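Local coordinates for protein PcyX_EBK42635 (Marine metagenome, PDB 5OWG) that probably reduces biliverdin to the pink pigment phycoerythrobilin, taking four electrons from ferredoxin, as a phage-type member of the ferredoxin-dependent bilin reductases, at residues E20-L25 / V48-N53; E38-E43 / S228-P233; P89-D94 / N174-K179. All coordinates share one frame; numbering follows the deposited sequence.

Contact 1 of 3, residues E20-L25 / V48-N53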
loop_
_atom_site.group_PDB
_atom_site.type_symbol
_atom_site.label_atom_id
_atom_site.label_comp_id
_atom_site.label_asym_id
_atom_site.label_seq_id
_atom_site.Cartn_x
_atom_site.Cartn_y
_atom_site.Cartn_z
ATOM N N GLU A 20 12.586 -1.914 -6.954
ATOM C CA GLU A 20 11.824 -2.648 -7.960
ATOM C C GLU A 20 10.350 -2.265 -7.902
ATOM O O GLU A 20 9.684 -2.168 -8.939
ATOM C CB GLU A 20 11.990 -4.156 -7.761
ATOM C CG GLU A 20 13.428 -4.657 -7.750
ATOM C CD GLU A 20 14.185 -4.322 -9.019
ATOM O OE1 GLU A 20 14.443 -3.125 -9.264
ATOM O OE2 GLU A 20 14.523 -5.256 -9.775
ATOM N N THR A 21 9.824 -2.046 -6.694
ATOM C CA THR A 21 8.436 -1.619 -6.549
ATOM C C THR A 21 8.212 -0.248 -7.175
ATOM O O THR A 21 7.214 -0.029 -7.871
ATOM C CB THR A 21 8.051 -1.608 -5.065
ATOM O OG1 THR A 21 7.837 -2.951 -4.615
ATOM C CG2 THR A 21 6.782 -0.783 -4.815
ATOM N N ILE A 22 9.128 0.693 -6.936
ATOM C CA ILE A 22 8.964 2.042 -7.466
ATOM C C ILE A 22 9.083 2.038 -8.985
ATOM O O ILE A 22 8.404 2.806 -9.676
ATOM C CB ILE A 22 9.984 2.996 -6.818
ATOM C CG1 ILE A 22 9.710 3.116 -5.318
ATOM C CG2 ILE A 22 9.921 4.376 -7.465
ATOM C CD1 ILE A 22 10.817 3.790 -4.536
ATOM N N GLU A 23 9.950 1.181 -9.530
ATOM C CA GLU A 23 10.086 1.099 -10.981
ATOM C C GLU A 23 8.782 0.650 -11.629
ATOM O O GLU A 23 8.365 1.203 -12.652
ATOM C CB GLU A 23 11.222 0.145 -11.348
ATOM C CG GLU A 23 11.530 0.074 -12.842
ATOM C CD GLU A 23 12.004 1.398 -13.410
ATOM O OE1 GLU A 23 12.293 2.318 -12.615
ATOM O OE2 GLU A 23 12.090 1.521 -14.650
ATOM N N VAL A 24 8.123 -0.352 -11.044
ATOM C CA VAL A 24 6.860 -0.834 -11.597
ATOM C C VAL A 24 5.818 0.278 -11.579
ATOM O O VAL A 24 5.126 0.520 -12.575
ATOM C CB VAL A 24 6.376 -2.075 -10.823
ATOM C CG1 VAL A 24 4.986 -2.502 -11.285
ATOM C CG2 VAL A 24 7.363 -3.221 -10.997
ATOM N N LEU A 25 5.693 0.974 -10.447
ATOM C CA LEU A 25 4.676 2.017 -10.335
ATOM C C LEU A 25 4.943 3.155 -11.314
ATOM O O LEU A 25 4.004 3.725 -11.882
ATOM C CB LEU A 25 4.614 2.541 -8.899
ATOM C CG LEU A 25 4.158 1.536 -7.835
ATOM C CD1 LEU A 25 4.382 2.092 -6.440
ATOM C CD2 LEU A 25 2.694 1.171 -8.021
ATOM N N VAL A 48 8.972 8.519 4.098
ATOM C CA VAL A 48 8.678 8.820 2.703
ATOM C C VAL A 48 7.298 8.265 2.385
ATOM O O VAL A 48 7.010 7.101 2.684
ATOM C CB VAL A 48 9.734 8.229 1.749
ATOM C CG1 VAL A 48 9.361 8.499 0.298
ATOM C CG2 VAL A 48 11.106 8.808 2.053
ATOM N N ASN A 49 6.453 9.094 1.779
ATOM C CA ASN A 49 5.105 8.691 1.398
ATOM C C ASN A 49 4.842 9.191 -0.012
ATOM O O ASN A 49 4.949 10.392 -0.277
ATOM C CB ASN A 49 4.061 9.241 2.375
ATOM C CG ASN A 49 3.940 8.402 3.633
ATOM O OD1 ASN A 49 3.232 7.394 3.650
ATOM N ND2 ASN A 49 4.628 8.812 4.692
ATOM N N ARG A 50 4.499 8.272 -0.912
ATOM C CA ARG A 50 4.340 8.582 -2.323
ATOM C C ARG A 50 3.091 7.895 -2.847
ATOM O O ARG A 50 2.795 6.760 -2.459
ATOM C CB ARG A 50 5.569 8.129 -3.116
ATOM C CG ARG A 50 6.848 8.830 -2.695
ATOM C CD ARG A 50 8.057 8.238 -3.390
ATOM N NE ARG A 50 8.065 8.535 -4.818
ATOM C CZ ARG A 50 8.916 8.003 -5.689
ATOM N NH1 ARG A 50 9.831 7.133 -5.283
ATOM N NH2 ARG A 50 8.848 8.335 -6.970
ATOM N N THR A 51 2.362 8.577 -3.728
ATOM C CA THR A 51 1.110 8.051 -4.248
ATOM C C THR A 51 1.079 8.152 -5.766
ATOM O O THR A 51 1.531 9.147 -6.341
ATOM C CB THR A 51 -0.095 8.791 -3.653
ATOM O OG1 THR A 51 0.051 10.201 -3.865
ATOM C CG2 THR A 51 -0.212 8.503 -2.161
ATOM N N TRP A 52 0.548 7.109 -6.406
ATOM C CA TRP A 52 0.330 7.082 -7.844
ATOM C C TRP A 52 -1.131 6.753 -8.120
ATOM O O TRP A 52 -1.860 6.282 -7.243
ATOM C CB TRP A 52 1.207 6.035 -8.557
ATOM C CG TRP A 52 2.695 6.200 -8.417
ATOM C CD1 TRP A 52 3.572 6.591 -9.390
ATOM C CD2 TRP A 52 3.483 5.948 -7.248
ATOM N NE1 TRP A 52 4.853 6.603 -8.897
ATOM C CE2 TRP A 52 4.826 6.213 -7.583
ATOM C CE3 TRP A 52 3.183 5.527 -5.949
ATOM C CZ2 TRP A 52 5.866 6.074 -6.666
ATOM C CZ3 TRP A 52 4.217 5.389 -5.040
ATOM C CH2 TRP A 52 5.542 5.662 -5.403
ATOM N N ASN A 53 -1.553 7.001 -9.356
ATOM C CA ASN A 53 -2.851 6.530 -9.814
ATOM C C ASN A 53 -2.865 6.519 -11.335
ATOM O O ASN A 53 -2.022 7.138 -11.990
ATOM C CB ASN A 53 -3.993 7.398 -9.274
ATOM C CG ASN A 53 -3.894 8.846 -9.720
ATOM O OD1 ASN A 53 -3.327 9.154 -10.769
ATOM N ND2 ASN A 53 -4.454 9.746 -8.922
#
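Leu25 lays its CD1 methyl over one face of the Trp52 indole, 3.7 Å from the centroid of the six-membered ring and 17° off the ring normal, a CH-pi contact in which the two side chains cross at about a right angle. CB of Leu25 rests on the same ring system, 3.9 Å from Trp52 CE2, so the leucine spans the indole with both its root and one branch. One turn earlier, Ile22 holds CG2 anti to its backbone N (chi1, measured to CG1, -64°), which places that methyl 3.5 Å from Arg50 NH1, while its CD1 touches that nitrogen from the other branch. Trp52 CZ2 in turn sits 3.6 Å above the guanidinium plane, offset toward the rim, and links the two halves of the contact. Here helix 14-28 packs on strand 47-53 of the antiparallel sheet, the axes of segments 20-25 and 48-53 approaching to 10.5 Å at 33°, as in the alpha/beta/alpha sandwich of bilin reductases. With no hydrogen bond across the segments, the contact probably rests mainly on dispersion and CH-pi packing; Glu31 forms a salt bridge with Arg50 NE and Asn26 OD1 a hydrogen bond with Trp52 NE1, leaving the indole face to Leu25, while Ile22 meets the guanidinium at NH1.

Contact 2 of 3, residues E38-E43 / S228-P233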
loop_
_atom_site.group_PDB
_atom_site.type_symbol
_atom_site.label_atom_id
_atom_site.label_comp_id
_atom_site.label_asym_id
_atom_site.label_seq_id
_atom_site.Cartn_x
_atom_site.Cartn_y
_atom_site.Cartn_z
ATOM N N GLU A 38 2.184 15.969 2.335
ATOM C CA GLU A 38 3.422 16.710 2.550
ATOM C C GLU A 38 3.814 16.741 4.020
ATOM O O GLU A 38 4.990 16.955 4.334
ATOM C CB GLU A 38 3.293 18.139 2.008
ATOM C CG GLU A 38 2.422 19.079 2.840
ATOM C CD GLU A 38 0.954 18.700 2.822
ATOM O OE1 GLU A 38 0.528 18.008 1.873
ATOM O OE2 GLU A 38 0.224 19.094 3.755
ATOM N N ARG A 39 2.857 16.530 4.925
ATOM C CA ARG A 39 3.148 16.498 6.352
ATOM C C ARG A 39 3.847 15.215 6.778
ATOM O O ARG A 39 4.228 15.099 7.947
ATOM C CB ARG A 39 1.855 16.652 7.155
ATOM C CG ARG A 39 1.004 17.848 6.760
ATOM C CD ARG A 39 -0.370 17.777 7.406
ATOM N NE ARG A 39 -1.132 16.614 6.954
ATOM C CZ ARG A 39 -2.285 16.218 7.485
ATOM N NH1 ARG A 39 -2.822 16.886 8.498
ATOM N NH2 ARG A 39 -2.904 15.148 7.003
ATOM N N PHE A 40 4.017 14.247 5.869
ATOM C CA PHE A 40 4.556 12.941 6.230
ATOM C C PHE A 40 5.701 12.511 5.318
ATOM O O PHE A 40 5.999 11.315 5.230
ATOM C CB PHE A 40 3.445 11.890 6.220
ATOM C CG PHE A 40 2.204 12.327 6.940
ATOM C CD1 PHE A 40 2.248 12.643 8.289
ATOM C CD2 PHE A 40 0.995 12.428 6.272
ATOM C CE1 PHE A 40 1.110 13.050 8.957
ATOM C CE2 PHE A 40 -0.148 12.834 6.937
ATOM C CZ PHE A 40 -0.090 13.146 8.280
ATOM N N ASN A 41 6.334 13.454 4.629
ATOM C CA ASN A 41 7.600 13.224 3.938
ATOM C C ASN A 41 8.651 14.041 4.686
ATOM O O ASN A 41 8.955 15.178 4.320
ATOM C CB ASN A 41 7.521 13.612 2.464
ATOM C CG ASN A 41 6.797 12.573 1.625
ATOM O OD1 ASN A 41 7.363 11.539 1.271
ATOM N ND2 ASN A 41 5.541 12.847 1.298
ATOM N N ASN A 42 9.199 13.452 5.747
ATOM C CA ASN A 42 10.131 14.131 6.642
ATOM C C ASN A 42 11.459 13.390 6.590
ATOM O O ASN A 42 11.549 12.236 7.022
ATOM C CB ASN A 42 9.575 14.178 8.066
ATOM C CG ASN A 42 10.333 15.139 8.962
ATOM O OD1 ASN A 42 11.561 15.204 8.925
ATOM N ND2 ASN A 42 9.597 15.897 9.773
ATOM N N GLU A 43 12.489 14.052 6.056
ATOM C CA GLU A 43 13.786 13.403 5.898
ATOM C C GLU A 43 14.393 13.015 7.240
ATOM O O GLU A 43 15.120 12.020 7.326
ATOM C CB GLU A 43 14.742 14.323 5.138
ATOM C CG GLU A 43 14.215 14.799 3.798
ATOM C CD GLU A 43 15.236 15.622 3.041
ATOM O OE1 GLU A 43 16.373 15.761 3.540
ATOM O OE2 GLU A 43 14.904 16.131 1.951
ATOM N N SER A 228 -5.509 8.636 9.987
ATOM C CA SER A 228 -6.901 9.006 9.759
ATOM C C SER A 228 -7.141 9.666 8.408
ATOM O O SER A 228 -8.244 9.550 7.862
ATOM C CB SER A 228 -7.377 9.952 10.867
ATOM O OG SER A 228 -6.643 11.164 10.855
ATOM N N ASP A 229 -6.144 10.357 7.849
ATOM C CA ASP A 229 -6.351 11.204 6.683
ATOM C C ASP A 229 -5.588 10.775 5.439
ATOM O O ASP A 229 -6.044 11.078 4.332
ATOM C CB ASP A 229 -5.955 12.654 7.005
ATOM C CG ASP A 229 -6.745 13.229 8.158
ATOM O OD1 ASP A 229 -7.659 12.542 8.661
ATOM O OD2 ASP A 229 -6.451 14.371 8.562
ATOM N N ASN A 230 -4.452 10.087 5.580
ATOM C CA ASN A 230 -3.585 9.831 4.435
ATOM C C ASN A 230 -3.109 8.385 4.376
ATOM O O ASN A 230 -2.071 8.109 3.761
ATOM C CB ASN A 230 -2.373 10.769 4.470
ATOM C CG ASN A 230 -2.735 12.199 4.133
ATOM O OD1 ASN A 230 -2.950 13.022 5.023
ATOM N ND2 ASN A 230 -2.809 12.502 2.840
ATOM N N LEU A 231 -3.836 7.459 4.997
ATOM C CA LEU A 231 -3.467 6.049 4.993
ATOM C C LEU A 231 -4.480 5.213 4.225
ATOM O O LEU A 231 -4.121 4.587 3.222
ATOM C CB LEU A 231 -3.321 5.556 6.438
ATOM C CG LEU A 231 -3.186 4.042 6.602
ATOM C CD1 LEU A 231 -2.100 3.482 5.692
ATOM C CD2 LEU A 231 -2.918 3.672 8.050
ATOM N N PHE A 232 -5.734 5.180 4.666
ATOM C CA PHE A 232 -6.834 4.595 3.902
ATOM C C PHE A 232 -7.961 5.617 3.856
ATOM O O PHE A 232 -8.991 5.462 4.524
ATOM C CB PHE A 232 -7.298 3.273 4.513
ATOM C CG PHE A 232 -6.239 2.215 4.523
ATOM C CD1 PHE A 232 -5.824 1.623 3.343
ATOM C CD2 PHE A 232 -5.659 1.810 5.709
ATOM C CE1 PHE A 232 -4.843 0.653 3.348
ATOM C CE2 PHE A 232 -4.674 0.847 5.719
ATOM C CZ PHE A 232 -4.270 0.263 4.538
ATOM N N PRO A 233 -7.792 6.682 3.078
ATOM C CA PRO A 233 -8.801 7.743 3.059
ATOM C C PRO A 233 -10.128 7.242 2.518
ATOM O O PRO A 233 -10.188 6.345 1.675
ATOM C CB PRO A 233 -8.193 8.803 2.129
ATOM C CG PRO A 233 -6.742 8.448 2.014
ATOM C CD PRO A 233 -6.685 6.965 2.150
#
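Arg39, in a short 3-10 segment, and the next residue, Phe40, face the C-terminal end of helix 220-229, where Asn230 is the first residue to leave helical backbone angles; the CA atoms of Phe40 and Asn230 lie 8.9 Å apart. In the alpha/beta/alpha sandwich of the bilin reductases, this joins the loop between strands 30-32 and 47-53 to a helix end. Asn230 is held between charge and ring. Its OD1 accepts a hydrogen bond from Arg39 NH2 at 2.9 Å, with a C=O...N angle of 168° and the oxygen in the guanidinium plane, although the N-H...O angle of 139° is bent. The amide plane stands 70° from that of the guanidinium. Asn230 ND2 is bound by Pro35 O and Glu34 OE1, which fixes the rotation of the amide. The Arg39 chain bends at chi3, and its NE reaches Gly36 O. A long salt bridge, 4.0 Å from NH2 of Arg39 to Asp229 OD2, may add a weak attraction. Phe40 carries Arg39 CB over one face and meets the Phe226 ring edge-to-face. At the edge of the Phe40 ring, CE2 comes within 3.4 Å of Asn230 OD1.

Contact 3 of 3, residues P89-D94 / N174-K179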
loop_
_atom_site.group_PDB
_atom_site.type_symbol
_atom_site.label_atom_id
_atom_site.label_comp_id
_atom_site.label_asym_id
_atom_site.label_seq_id
_atom_site.Cartn_x
_atom_site.Cartn_y
_atom_site.Cartn_z
ATOM N N PRO A 89 -10.207 -6.748 -6.081
ATOM C CA PRO A 89 -9.658 -6.762 -4.720
ATOM C C PRO A 89 -8.742 -5.578 -4.448
ATOM O O PRO A 89 -8.693 -4.622 -5.229
ATOM C CB PRO A 89 -8.897 -8.092 -4.667
ATOM C CG PRO A 89 -8.517 -8.362 -6.079
ATOM C CD PRO A 89 -9.626 -7.807 -6.926
ATOM N N ILE A 90 -8.013 -5.639 -3.337
ATOM C CA ILE A 90 -7.085 -4.591 -2.932
ATOM C C ILE A 90 -5.723 -5.239 -2.726
ATOM O O ILE A 90 -5.550 -6.059 -1.815
ATOM C CB ILE A 90 -7.552 -3.875 -1.656
ATOM C CG1 ILE A 90 -8.860 -3.121 -1.910
ATOM C CG2 ILE A 90 -6.481 -2.909 -1.145
ATOM C CD1 ILE A 90 -9.636 -2.814 -0.644
ATOM N N TYR A 91 -4.760 -4.883 -3.573
ATOM C CA TYR A 91 -3.374 -5.250 -3.315
ATOM C C TYR A 91 -2.923 -4.615 -2.009
ATOM O O TYR A 91 -3.085 -3.409 -1.803
ATOM C CB TYR A 91 -2.476 -4.788 -4.464
ATOM C CG TYR A 91 -1.003 -5.109 -4.293
ATOM C CD1 TYR A 91 -0.180 -4.315 -3.501
ATOM C CD2 TYR A 91 -0.431 -6.193 -4.945
ATOM C CE1 TYR A 91 1.166 -4.602 -3.351
ATOM C CE2 TYR A 91 0.913 -6.488 -4.803
ATOM C CZ TYR A 91 1.706 -5.689 -4.006
ATOM O OH TYR A 91 3.044 -5.977 -3.863
ATOM N N GLY A 92 -2.364 -5.430 -1.124
ATOM C CA GLY A 92 -1.841 -4.934 0.128
ATOM C C GLY A 92 -0.581 -5.677 0.499
ATOM O O GLY A 92 -0.575 -6.909 0.528
ATOM N N PHE A 93 0.500 -4.946 0.753
ATOM C CA PHE A 93 1.768 -5.539 1.159
ATOM C C PHE A 93 2.312 -4.733 2.325
ATOM O O PHE A 93 2.487 -3.515 2.213
ATOM C CB PHE A 93 2.775 -5.562 0.007
ATOM C CG PHE A 93 4.085 -6.214 0.359
ATOM C CD1 PHE A 93 4.227 -7.592 0.313
ATOM C CD2 PHE A 93 5.172 -5.449 0.738
ATOM C CE1 PHE A 93 5.429 -8.192 0.637
ATOM C CE2 PHE A 93 6.380 -6.044 1.062
ATOM C CZ PHE A 93 6.507 -7.417 1.011
ATOM N N ASP A 94 2.569 -5.409 3.441
ATOM C CA ASP A 94 3.081 -4.770 4.647
ATOM C C ASP A 94 4.204 -5.629 5.200
ATOM O O ASP A 94 4.002 -6.815 5.483
ATOM C CB ASP A 94 1.975 -4.580 5.689
ATOM C CG ASP A 94 0.913 -3.595 5.238
ATOM O OD1 ASP A 94 1.276 -2.453 4.888
ATOM O OD2 ASP A 94 -0.279 -3.966 5.227
ATOM N N ASN A 174 3.202 -6.284 -10.539
ATOM C CA ASN A 174 3.183 -6.151 -11.992
ATOM C C ASN A 174 1.971 -6.852 -12.593
ATOM O O ASN A 174 1.378 -6.366 -13.563
ATOM C CB ASN A 174 4.476 -6.719 -12.585
ATOM C CG ASN A 174 5.123 -5.787 -13.590
ATOM O OD1 ASN A 174 4.471 -4.910 -14.159
ATOM N ND2 ASN A 174 6.418 -5.979 -13.820
ATOM N N ASN A 175 1.587 -7.998 -12.027
ATOM C CA ASN A 175 0.423 -8.723 -12.520
ATOM C C ASN A 175 -0.887 -8.116 -12.031
ATOM O O ASN A 175 -1.904 -8.221 -12.727
ATOM C CB ASN A 175 0.508 -10.193 -12.105
ATOM C CG ASN A 175 1.317 -11.022 -13.079
ATOM O OD1 ASN A 175 0.786 -11.517 -14.070
ATOM N ND2 ASN A 175 2.608 -11.173 -12.805
ATOM N N TYR A 176 -0.892 -7.492 -10.850
ATOM C CA TYR A 176 -2.101 -6.827 -10.374
ATOM C C TYR A 176 -2.441 -5.629 -11.250
ATOM O O TYR A 176 -3.602 -5.430 -11.630
ATOM C CB TYR A 176 -1.928 -6.386 -8.919
ATOM C CG TYR A 176 -3.088 -5.567 -8.389
ATOM C CD1 TYR A 176 -4.185 -6.181 -7.795
ATOM C CD2 TYR A 176 -3.088 -4.179 -8.482
ATOM C CE1 TYR A 176 -5.246 -5.439 -7.309
ATOM C CE2 TYR A 176 -4.147 -3.427 -8.002
ATOM C CZ TYR A 176 -5.222 -4.064 -7.416
ATOM O OH TYR A 176 -6.279 -3.326 -6.934
ATOM N N ILE A 177 -1.436 -4.816 -11.578
ATOM C CA ILE A 177 -1.657 -3.621 -12.384
ATOM C C ILE A 177 -2.176 -3.989 -13.764
ATOM O O ILE A 177 -2.843 -3.181 -14.423
ATOM C CB ILE A 177 -0.348 -2.806 -12.462
ATOM C CG1 ILE A 177 0.040 -2.312 -11.064
ATOM C CG2 ILE A 177 -0.490 -1.627 -13.414
ATOM C CD1 ILE A 177 1.436 -1.726 -10.962
ATOM N N ASP A 178 -1.890 -5.207 -14.225
ATOM C CA ASP A 178 -2.337 -5.638 -15.545
ATOM C C ASP A 178 -3.763 -6.177 -15.507
ATOM O O ASP A 178 -4.611 -5.766 -16.306
ATOM C CB ASP A 178 -1.378 -6.697 -16.090
ATOM C CG ASP A 178 -1.935 -7.425 -17.303
ATOM O OD1 ASP A 178 -2.784 -6.850 -18.015
ATOM O OD2 ASP A 178 -1.529 -8.583 -17.537
ATOM N N LYS A 179 -4.047 -7.105 -14.593
ATOM C CA LYS A 179 -5.338 -7.785 -14.609
ATOM C C LYS A 179 -6.467 -6.913 -14.075
ATOM O O LYS A 179 -7.620 -7.095 -14.480
ATOM C CB LYS A 179 -5.255 -9.080 -13.801
ATOM C CG LYS A 179 -4.271 -10.093 -14.365
ATOM C CD LYS A 179 -4.157 -11.322 -13.477
ATOM C CE LYS A 179 -3.197 -12.350 -14.060
ATOM N NZ LYS A 179 -3.640 -12.853 -15.390
#
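Tyr176, on helix 161-179, meets Tyr91 of strand 90-96 and Pro89, just before that strand, where one helical layer of the alpha/beta/alpha sandwich packs against the central antiparallel sheet. The main apolar interaction is a CH-pi contact: CB of Tyr91 lies 3.8 Å from the centroid of the Tyr176 ring and only 3° off its normal, almost over the middle of the face. The Tyr91 backbone nitrogen approaches the same ring, 3.8 Å from Tyr176 CE1, so the phenol lies against the strand backbone as well as the side chain. Between the aromatic groups the relation is oblique, with centroids 5.9 Å apart and planes at 55°. Tyr91 sets CG anti to its nitrogen, sending the ring away from this helix turn toward Ala169, whose carbonyl oxygen binds its hydroxyl. Outside the two segments, Phe109 meets the Tyr176 ring edge-to-face and His107 does so with Tyr91. The single polar link between the segments is a hydrogen bond just ahead of the strand. Tyr176 OH donates to Pro89 O at 3.2 Å, approaching from above the carbonyl plane, 39° out of it.

Contacts 1 and 3, whose centres lie about 13 Å apart, reach the same antiparallel sheet and hold helices 14-28 and 161-179 against strands 47-53 and 90-96; these helices touch where Val24 CG1 packs on Ile177 CD1 at 3.6 Å. Contact 2 joins a loop and a helix end beside the sheet, its centre about 15 Å from that of contact 1 and about 21 Å from that of contact 3. Asn49 bridges to it through probable hydrogen bonds with Asn41 and Phe40. Along the chain, contact 1 closes before contact 3 opens, whereas contact 2 alternates with contact 1 and encloses contact 3. Contacts 2 and 3 lie on opposite sides of the chain's centre, consistent with an alpha/beta/alpha sandwich.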